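PDB 1H1O: cytochrome C-552, which carries electrons in the periplasm as a diheme, high-potential c-type cytochrome of the c4 family. Local coordinates for residues P89-K101 against A171-L183. Numbering follows the deposited sequence.
Sequences PMQSSGIKHAGAK and AQMKDVAAYLSSL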
# COMPACT_ATOMS: atom_id res chain seq x y z
N PRO A 89 13.36 1.04 5.63
CA PRO A 89 12.17 0.94 4.78
C PRO A 89 11.05 0.33 5.60
O PRO A 89 11.32 -0.32 6.61
CB PRO A 89 12.63 0.03 3.64
CG PRO A 89 13.79 -0.76 4.25
CD PRO A 89 14.50 0.31 5.03
N MET A 90 9.80 0.53 5.19
CA MET A 90 8.66 0.01 5.94
C MET A 90 8.89 -1.43 6.41
O MET A 90 9.18 -2.32 5.61
CB MET A 90 7.39 0.09 5.11
CG MET A 90 7.41 -0.74 3.86
SD MET A 90 5.94 -0.39 2.92
CE MET A 90 6.32 1.28 2.27
N GLN A 91 8.75 -1.63 7.71
CA GLN A 91 8.97 -2.93 8.32
C GLN A 91 7.83 -3.35 9.21
O GLN A 91 7.06 -2.53 9.69
CB GLN A 91 10.20 -2.92 9.22
CG GLN A 91 11.53 -2.61 8.58
CD GLN A 91 12.65 -2.98 9.53
OE1 GLN A 91 12.54 -2.76 10.73
NE2 GLN A 91 13.72 -3.54 8.99
N SER A 92 7.74 -4.65 9.45
CA SER A 92 6.72 -5.17 10.33
C SER A 92 6.89 -4.46 11.66
O SER A 92 8.01 -4.17 12.09
CB SER A 92 6.91 -6.68 10.52
OG SER A 92 6.13 -7.12 11.62
N SER A 93 5.78 -4.17 12.32
CA SER A 93 5.81 -3.51 13.61
C SER A 93 6.15 -4.54 14.68
O SER A 93 6.64 -4.20 15.76
CB SER A 93 4.45 -2.89 13.91
OG SER A 93 3.44 -3.90 13.97
N GLY A 94 5.88 -5.80 14.37
CA GLY A 94 6.13 -6.88 15.31
C GLY A 94 4.81 -7.47 15.78
O GLY A 94 4.76 -8.54 16.37
N ILE A 95 3.72 -6.75 15.50
CA ILE A 95 2.39 -7.21 15.88
C ILE A 95 2.10 -8.46 15.08
O ILE A 95 2.18 -8.46 13.86
CB ILE A 95 1.32 -6.15 15.55
CG1 ILE A 95 1.73 -4.78 16.10
CG2 ILE A 95 -0.00 -6.56 16.15
CD1 ILE A 95 0.82 -3.62 15.67
N LYS A 96 1.75 -9.54 15.78
CA LYS A 96 1.46 -10.81 15.14
C LYS A 96 0.07 -10.84 14.50
O LYS A 96 -0.93 -10.51 15.14
CB LYS A 96 1.52 -11.95 16.16
CG LYS A 96 2.79 -12.03 16.99
CD LYS A 96 2.77 -13.29 17.85
CE LYS A 96 3.79 -13.23 18.99
NZ LYS A 96 3.44 -12.21 20.02
N HIS A 97 0.02 -11.23 13.23
CA HIS A 97 -1.25 -11.34 12.51
C HIS A 97 -1.41 -12.77 12.00
O HIS A 97 -0.53 -13.30 11.31
CB HIS A 97 -1.30 -10.34 11.35
CG HIS A 97 -1.37 -8.91 11.79
ND1 HIS A 97 -2.44 -8.41 12.50
CD2 HIS A 97 -0.49 -7.90 11.66
CE1 HIS A 97 -2.20 -7.14 12.80
NE2 HIS A 97 -1.03 -6.80 12.30
N ALA A 98 -2.52 -13.40 12.36
CA ALA A 98 -2.79 -14.78 11.94
C ALA A 98 -2.91 -14.88 10.43
O ALA A 98 -3.33 -13.93 9.77
CB ALA A 98 -4.07 -15.28 12.59
N GLY A 99 -2.51 -16.03 9.89
CA GLY A 99 -2.61 -16.26 8.46
C GLY A 99 -1.37 -16.04 7.60
O GLY A 99 -1.47 -16.18 6.39
N ALA A 100 -0.23 -15.71 8.20
CA ALA A 100 1.00 -15.48 7.43
C ALA A 100 1.27 -16.58 6.40
O ALA A 100 1.50 -16.29 5.22
CB ALA A 100 2.21 -15.32 8.38
N LYS A 101 1.24 -17.84 6.84
CA LYS A 101 1.45 -18.98 5.96
C LYS A 101 0.46 -18.95 4.80
O LYS A 101 0.82 -19.08 3.64
CB LYS A 101 1.27 -20.29 6.71
CG LYS A 101 2.49 -20.79 7.45
CD LYS A 101 2.34 -22.28 7.74
CE LYS A 101 1.97 -23.04 6.46
NZ LYS A 101 1.95 -24.53 6.63
N ALA A 171 -11.37 -13.10 4.18
CA ALA A 171 -10.48 -14.02 4.86
C ALA A 171 -9.08 -14.05 4.23
O ALA A 171 -8.07 -13.99 4.93
CB ALA A 171 -11.08 -15.40 4.88
N GLN A 172 -9.02 -14.15 2.90
CA GLN A 172 -7.74 -14.18 2.19
C GLN A 172 -7.04 -12.83 2.27
O GLN A 172 -5.81 -12.76 2.37
CB GLN A 172 -7.96 -14.58 0.73
CG GLN A 172 -8.52 -15.99 0.56
CD GLN A 172 -9.09 -16.24 -0.83
OE1 GLN A 172 -9.59 -15.33 -1.49
NE2 GLN A 172 -9.03 -17.50 -1.28
N MET A 173 -7.82 -11.74 2.22
CA MET A 173 -7.23 -10.41 2.34
C MET A 173 -6.42 -10.35 3.62
O MET A 173 -5.32 -9.81 3.65
CB MET A 173 -8.30 -9.33 2.40
CG MET A 173 -9.01 -9.04 1.10
SD MET A 173 -10.20 -7.73 1.36
CE MET A 173 -11.03 -7.75 -0.24
N LYS A 174 -6.98 -10.92 4.68
CA LYS A 174 -6.33 -10.94 5.99
C LYS A 174 -5.03 -11.77 5.94
O LYS A 174 -4.01 -11.39 6.52
CB LYS A 174 -7.28 -11.52 7.03
CG LYS A 174 -8.51 -10.66 7.31
CD LYS A 174 -9.39 -11.31 8.36
CE LYS A 174 -10.53 -10.40 8.79
NZ LYS A 174 -11.39 -11.07 9.81
N ASP A 175 -5.07 -12.89 5.23
CA ASP A 175 -3.88 -13.72 5.13
C ASP A 175 -2.79 -13.03 4.36
O ASP A 175 -1.68 -12.90 4.86
CB ASP A 175 -4.24 -15.05 4.49
CG ASP A 175 -5.15 -15.82 5.38
OD1 ASP A 175 -5.28 -15.34 6.52
OD2 ASP A 175 -5.72 -16.87 4.98
N VAL A 176 -3.11 -12.55 3.17
CA VAL A 176 -2.09 -11.86 2.41
C VAL A 176 -1.59 -10.65 3.22
O VAL A 176 -0.39 -10.37 3.22
CB VAL A 176 -2.63 -11.41 1.05
CG1 VAL A 176 -1.51 -10.79 0.23
CG2 VAL A 176 -3.18 -12.62 0.32
N ALA A 177 -2.48 -9.97 3.92
CA ALA A 177 -2.08 -8.82 4.72
C ALA A 177 -1.14 -9.26 5.85
O ALA A 177 -0.09 -8.66 6.07
CB ALA A 177 -3.30 -8.10 5.31
N ALA A 178 -1.54 -10.31 6.58
CA ALA A 178 -0.73 -10.81 7.67
C ALA A 178 0.66 -11.08 7.11
O ALA A 178 1.66 -10.54 7.59
CB ALA A 178 -1.33 -12.08 8.24
N TYR A 179 0.72 -11.89 6.05
CA TYR A 179 2.01 -12.21 5.45
C TYR A 179 2.83 -10.96 5.07
O TYR A 179 3.94 -10.76 5.55
CB TYR A 179 1.81 -13.11 4.22
CG TYR A 179 3.08 -13.34 3.44
CD1 TYR A 179 3.23 -12.83 2.15
CD2 TYR A 179 4.15 -14.03 4.01
CE1 TYR A 179 4.42 -12.99 1.44
CE2 TYR A 179 5.36 -14.19 3.31
CZ TYR A 179 5.48 -13.68 2.03
OH TYR A 179 6.67 -13.82 1.35
N LEU A 180 2.28 -10.12 4.20
CA LEU A 180 2.97 -8.93 3.74
C LEU A 180 3.45 -7.99 4.85
O LEU A 180 4.57 -7.47 4.79
CB LEU A 180 2.07 -8.16 2.77
CG LEU A 180 2.20 -8.36 1.25
CD1 LEU A 180 3.12 -9.54 0.90
CD2 LEU A 180 0.81 -8.58 0.66
N SER A 181 2.61 -7.76 5.85
CA SER A 181 2.98 -6.86 6.93
C SER A 181 4.03 -7.45 7.86
O SER A 181 4.59 -6.74 8.70
CB SER A 181 1.73 -6.47 7.75
OG SER A 181 1.21 -7.58 8.44
N SER A 182 4.30 -8.73 7.71
CA SER A 182 5.28 -9.37 8.57
C SER A 182 6.66 -9.32 7.94
O SER A 182 7.64 -9.64 8.59
CB SER A 182 4.90 -10.83 8.82
OG SER A 182 5.04 -11.61 7.64
N LEU A 183 6.73 -8.91 6.68
CA LEU A 183 8.01 -8.83 5.98
C LEU A 183 8.74 -7.53 6.28
O LEU A 183 8.13 -6.64 6.92
CB LEU A 183 7.79 -8.96 4.48
CG LEU A 183 7.52 -10.34 3.88
CD1 LEU A 183 6.83 -11.26 4.87
CD2 LEU A 183 6.68 -10.17 2.62
OXT LEU A 183 9.91 -7.43 5.86
O HOH W 1 10.34 -4.67 5.28
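The linker between the two cytochrome c domains, entering helix 100-109, runs along the C-terminal helix 170-182: Ser92 lies at the end of the helix, His97 and Ala100 over Ala178 and Tyr179, and Gly99 farther back at Asp175. At the chain terminus, Ser92 N makes a weak hydrogen bond of 3.2 Å to Leu183 O, bent to 129° at the hydrogen. A water donates to both Met90 O and Leu183 OXT, so one carboxylate oxygen meets the linker directly and the other through the water. Ser92 CB packs on the Ser181 carbonyl, while its OG, anti to the backbone N (chi1 166°), accepts from Gly94 N at 3.1 Å in an ST turn. With an alanine here, the turn is likely to loosen, since Gly94 N would lose the OG that accepts its hydrogen. Midway, the methyl of Ala178 sits under the linker, with its CB 3.6 Å from His97 CB and 3.1 Å from Ala98 O. The His97 ring meets Ser181 OG obliquely through CD2 and stacks with Tyr141, near a bound zinc ion. At the N-cap, Gly99 CA lies 3.4 Å from Asp175 OD1, a site where a CB would collide with that oxygen; next to it, Ala100 O approaches Tyr179 CB. On the far side of the helix, Val176 touches a heme. The linker is thus held largely by close nonpolar contacts, many between a CB and a backbone carbonyl, with its direct hydrogen bond and water bridge both at the terminal carboxylate.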